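PDB 3ON1: BH2414 protein from Bacillus halodurans, which is of unknown function but belongs to the ribosomal protein L7Ae/L30e/S12e/Gadd45 family, so it may bind RNA as several relatives do. Local coordinates for residues A[35-39]-A[92-96]; A[63-67]-A[96-100]. One frame throughout, in Å; residues are numbered along the deposited sequence.

Contact 1. Residues A[35-39]-A[92-96]; sequences VTLVI and SRKLA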
loop_
_atom_site.group_PDB
_atom_site.type_symbol
_atom_site.label_atom_id
_atom_site.label_comp_id
_atom_site.label_asym_id
_atom_site.label_seq_id
_atom_site.Cartn_x
_atom_site.Cartn_y
_atom_site.Cartn_z
ATOM N N VAL A 35 -7.482 -6.699 2.970
ATOM C CA VAL A 35 -6.718 -5.449 2.794
ATOM C C VAL A 35 -7.643 -4.233 2.875
ATOM O O VAL A 35 -8.702 -4.209 2.244
ATOM C CB VAL A 35 -5.913 -5.477 1.459
ATOM C CG1 VAL A 35 -5.457 -4.087 1.033
ATOM C CG2 VAL A 35 -4.704 -6.380 1.605
ATOM N N THR A 36 -7.249 -3.240 3.674
ATOM C CA THR A 36 -8.078 -2.045 3.877
ATOM C C THR A 36 -7.468 -0.747 3.334
ATOM O O THR A 36 -8.078 0.322 3.429
ATOM C CB THR A 36 -8.508 -1.874 5.352
ATOM O OG1 THR A 36 -7.422 -2.217 6.229
ATOM C CG2 THR A 36 -9.713 -2.752 5.647
ATOM N N LEU A 37 -6.263 -0.847 2.776
ATOM C CA LEU A 37 -5.623 0.276 2.086
ATOM C C LEU A 37 -4.590 -0.276 1.129
ATOM O O LEU A 37 -3.850 -1.201 1.473
ATOM C CB LEU A 37 -4.945 1.244 3.073
ATOM C CG LEU A 37 -4.018 2.340 2.512
ATOM C CD1 LEU A 37 -4.786 3.408 1.732
ATOM C CD2 LEU A 37 -3.228 3.000 3.622
ATOM N N VAL A 38 -4.542 0.295 -0.069
ATOM C CA VAL A 38 -3.480 -0.020 -1.018
ATOM C C VAL A 38 -2.640 1.227 -1.251
ATOM O O VAL A 38 -3.166 2.312 -1.481
ATOM C CB VAL A 38 -4.046 -0.582 -2.344
ATOM C CG1 VAL A 38 -2.945 -0.721 -3.394
ATOM C CG2 VAL A 38 -4.711 -1.934 -2.088
ATOM N N ILE A 39 -1.328 1.059 -1.140
ATOM C CA ILE A 39 -0.373 2.113 -1.454
ATOM C C ILE A 39 0.362 1.731 -2.727
ATOM O O ILE A 39 0.949 0.652 -2.812
ATOM C CB ILE A 39 0.610 2.350 -0.290
ATOM C CG1 ILE A 39 -0.141 2.930 0.916
ATOM C CG2 ILE A 39 1.748 3.284 -0.724
ATOM C CD1 ILE A 39 0.636 2.880 2.230
ATOM N N SER A 92 -4.265 1.144 8.304
ATOM C CA SER A 92 -4.830 1.675 7.064
ATOM C C SER A 92 -5.395 3.079 7.260
ATOM O O SER A 92 -5.126 3.972 6.456
ATOM C CB SER A 92 -5.894 0.734 6.497
ATOM O OG SER A 92 -5.302 -0.462 6.038
ATOM N N ARG A 93 -6.180 3.261 8.324
ATOM C CA ARG A 93 -6.795 4.555 8.628
ATOM C C ARG A 93 -5.722 5.617 8.821
ATOM O O ARG A 93 -5.754 6.669 8.177
ATOM C CB ARG A 93 -7.687 4.465 9.873
ATOM C CG ARG A 93 -9.092 3.953 9.598
ATOM C CD ARG A 93 -10.046 4.241 10.754
ATOM N NE ARG A 93 -9.558 3.681 12.007
ATOM C CZ ARG A 93 -9.798 2.440 12.410
ATOM N NH1 ARG A 93 -10.534 1.629 11.661
ATOM N NH2 ARG A 93 -9.309 2.011 13.563
ATOM N N LYS A 94 -4.752 5.313 9.681
ATOM C CA LYS A 94 -3.709 6.265 10.040
ATOM C C LYS A 94 -2.789 6.608 8.862
ATOM O O LYS A 94 -2.458 7.780 8.649
ATOM C CB LYS A 94 -2.912 5.755 11.245
ATOM C CG LYS A 94 -1.938 6.774 11.843
ATOM C CD LYS A 94 -2.662 7.998 12.353
ATOM C CE LYS A 94 -1.859 8.707 13.423
ATOM N NZ LYS A 94 -2.686 9.764 14.035
ATOM N N LEU A 95 -2.388 5.594 8.095
ATOM C CA LEU A 95 -1.560 5.832 6.914
ATOM C C LEU A 95 -2.284 6.735 5.917
ATOM O O LEU A 95 -1.689 7.664 5.379
ATOM C CB LEU A 95 -1.144 4.514 6.255
ATOM C CG LEU A 95 -0.084 3.700 7.004
ATOM C CD1 LEU A 95 -0.090 2.258 6.521
ATOM C CD2 LEU A 95 1.307 4.320 6.882
ATOM N N ALA A 96 -3.571 6.474 5.693
ATOM C CA ALA A 96 -4.360 7.280 4.762
ATOM C C ALA A 96 -4.451 8.728 5.240
ATOM O O ALA A 96 -4.280 9.655 4.450
ATOM C CB ALA A 96 -5.753 6.680 4.567
#
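Thr36 and Leu37 of segment 35-39 meet Ser92, Leu95 and Ala96 on helix 89-100, the C-terminal helix that packs on one side of the mixed sheet in this L7Ae-type alpha/beta fold. The short axes lie 9.0 Å apart and run at 44° to each other, in broadly the same direction. The polar part is a single hydroxyl pair: Thr36 OG1 and Ser92 OG are hydrogen-bonded at 2.8 Å. In Thr36 the hydroxyl sits between the backbone N and the carbonyl carbon (chi1 40°), which turns it to the helix. Ser92 OG is gripped twice, since it also bonds the backbone carbonyl of Asp88 one turn earlier, so the hydroxyl of this buried serine is satisfied, and the two bonds probably hold its rotation. Leu37 N lies 3.4 Å from Ser92 OG, but at an angle too poor for a bond; the backbone of Leu37 is hydrogen-bonded to Val86 of the neighbouring strand.

The apolar part is built on Leu37. Its CB rests beside Ser92 CB at 3.6 Å, and with CG anti to the backbone N (chi1 169°) the branch reaches along the helix. There CD2 meets Leu95 CB at 3.7 Å, the two leucine side chains crossing at about a right angle, while CD1 faces Ala96 CB at 4.4 Å. Two residues further along the strand, on the same side of it, Ile39 CD1 comes to 4.4 Å from Leu95 CD1. Val38, between them, points the other way and packs on helix 23-31. Leu95 and Ile39 also touch Leu10 of helix 5-15, which shares this layer of the core. At the helix backbone, Leu37 CD2 lies 3.5 Å from Ser92 O, the carbonyl that accepts the amide N-H of Ala96.

Contact 2. Residues A[63-67]-A[96-100]; sequences VKVVG and AALID
The carboxylate of Asp100 takes the ammonium of Lys64 at its oxygen end rather than over a face. Lys64 NZ donates to Asp100 OD1 at 2.9 Å on the syn lone pair, the side where the second oxygen lies, and a weak bond to Asp100 OD2 at 3.0 Å makes the salt bridge two-pronged. Lys64 CE follows at a tilt, 3.4 Å from Asp100 OD1, the two side chains crossing at about a right angle. A bend at chi2 (-60°) lets the lysine rise from the strand and then run on nearly straight to the acid. On the way its CG passes 3.9 Å from Ile99 CG2 and at a like distance from CD1, so both methyl ends of the isoleucine lie against one side of the aliphatic chain. Here the C-terminal part of helix 89-100 lies over strand 63-66, an outermost strand of the four-stranded sheet in this L7Ae-type fold, at 47° between the short axes. Cutting Lys64 back to an alanine would probably leave the Asp100 carboxylate without its charged mate and strip Ile99 of most of the aliphatic chain lying against it. Two residues along the strand, Val66 CG1 meets Ile99 CG2 at 3.6 Å, and Trp6 of helix 5-15 touches both residues. Next to the salt bridge, one turn before Asp100 on the helix, Ala96 CB approaches Lys64 CE at 4.1 Å.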
loop_
_atom_site.group_PDB
_atom_site.type_symbol
_atom_site.label_atom_id
_atom_site.label_comp_id
_atom_site.label_asym_id
_atom_site.label_seq_id
_atom_site.Cartn_x
_atom_site.Cartn_y
_atom_site.Cartn_z
ATOM N N VAL A 63 -7.005 3.869 -2.237
ATOM C CA VAL A 63 -5.726 3.683 -2.914
ATOM C C VAL A 63 -4.990 5.011 -2.886
ATOM O O VAL A 63 -5.539 6.047 -3.289
ATOM C CB VAL A 63 -5.892 3.247 -4.394
ATOM C CG1 VAL A 63 -4.525 3.092 -5.072
ATOM C CG2 VAL A 63 -6.666 1.955 -4.500
ATOM N N LYS A 64 -3.752 4.981 -2.413
ATOM C CA LYS A 64 -2.902 6.166 -2.444
ATOM C C LYS A 64 -1.775 5.937 -3.428
ATOM O O LYS A 64 -1.216 4.842 -3.496
ATOM C CB LYS A 64 -2.338 6.501 -1.054
ATOM C CG LYS A 64 -3.391 6.683 0.031
ATOM C CD LYS A 64 -4.357 7.810 -0.283
ATOM C CE LYS A 64 -5.556 7.757 0.646
ATOM N NZ LYS A 64 -6.611 8.721 0.218
ATOM N N VAL A 65 -1.460 6.964 -4.206
ATOM C CA VAL A 65 -0.317 6.915 -5.108
ATOM C C VAL A 65 0.730 7.880 -4.567
ATOM O O VAL A 65 0.528 9.092 -4.590
ATOM C CB VAL A 65 -0.708 7.256 -6.564
ATOM C CG1 VAL A 65 0.523 7.205 -7.473
ATOM C CG2 VAL A 65 -1.785 6.297 -7.057
ATOM N N VAL A 66 1.832 7.332 -4.062
ATOM C CA VAL A 66 2.832 8.122 -3.328
ATOM C C VAL A 66 4.260 7.623 -3.506
ATOM O O VAL A 66 4.485 6.462 -3.859
ATOM C CB VAL A 66 2.534 8.157 -1.804
ATOM C CG1 VAL A 66 1.383 9.085 -1.487
ATOM C CG2 VAL A 66 2.288 6.762 -1.257
ATOM N N GLY A 67 5.215 8.510 -3.237
ATOM C CA GLY A 67 6.633 8.162 -3.154
ATOM C C GLY A 67 7.226 7.612 -4.430
ATOM O O GLY A 67 6.863 8.022 -5.521
ATOM N N ALA A 96 -3.571 6.474 5.693
ATOM C CA ALA A 96 -4.360 7.280 4.762
ATOM C C ALA A 96 -4.451 8.728 5.240
ATOM O O ALA A 96 -4.280 9.655 4.450
ATOM C CB ALA A 96 -5.753 6.680 4.567
ATOM N N ALA A 97 -4.695 8.917 6.537
ATOM C CA ALA A 97 -4.776 10.258 7.122
ATOM C C ALA A 97 -3.465 11.023 6.957
ATOM O O ALA A 97 -3.472 12.209 6.629
ATOM C CB ALA A 97 -5.167 10.178 8.589
ATOM N N LEU A 98 -2.345 10.332 7.161
ATOM C CA LEU A 98 -1.029 10.950 7.045
ATOM C C LEU A 98 -0.727 11.350 5.605
ATOM O O LEU A 98 -0.250 12.459 5.342
ATOM C CB LEU A 98 0.054 10.015 7.589
ATOM C CG LEU A 98 0.121 9.860 9.111
ATOM C CD1 LEU A 98 1.012 8.686 9.474
ATOM C CD2 LEU A 98 0.615 11.141 9.770
ATOM N N ILE A 99 -1.029 10.448 4.675
ATOM C CA ILE A 99 -0.877 10.719 3.249
ATOM C C ILE A 99 -1.817 11.856 2.795
ATOM O O ILE A 99 -1.407 12.733 2.028
ATOM C CB ILE A 99 -1.067 9.421 2.415
ATOM C CG1 ILE A 99 0.098 8.452 2.676
ATOM C CG2 ILE A 99 -1.188 9.733 0.922
ATOM C CD1 ILE A 99 -0.183 6.995 2.301
ATOM N N ASP A 100 -3.052 11.859 3.302
ATOM C CA ASP A 100 -4.058 12.871 2.929
ATOM C C ASP A 100 -3.851 14.217 3.620
ATOM O O ASP A 100 -4.495 15.212 3.267
ATOM C CB ASP A 100 -5.477 12.369 3.222
ATOM C CG ASP A 100 -5.921 11.261 2.282
ATOM O OD1 ASP A 100 -5.323 11.106 1.193
ATOM O OD2 ASP A 100 -6.881 10.540 2.643
#

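Contacts 1 and 2 lie with their centres about 8 Å apart and meet at Ala96, which serves both. Along the chain, 35-39 comes first and 63-67 second, and both pack on the C-terminal helix 89-100, the first on residues 92-96 and the second on residues 96-100. The two strands are parallel neighbours in one sheet, probably hydrogen-bonded from Val38 O to Lys64 N at 2.9 Å, with Leu37 packed on Lys64 and Ile39 on Val66. The helix thus bridges an inner and an outermost strand, passing from a mostly buried hydroxyl pair and aliphatic cluster to a salt bridge at the surface, and ties the chain's end to its middle.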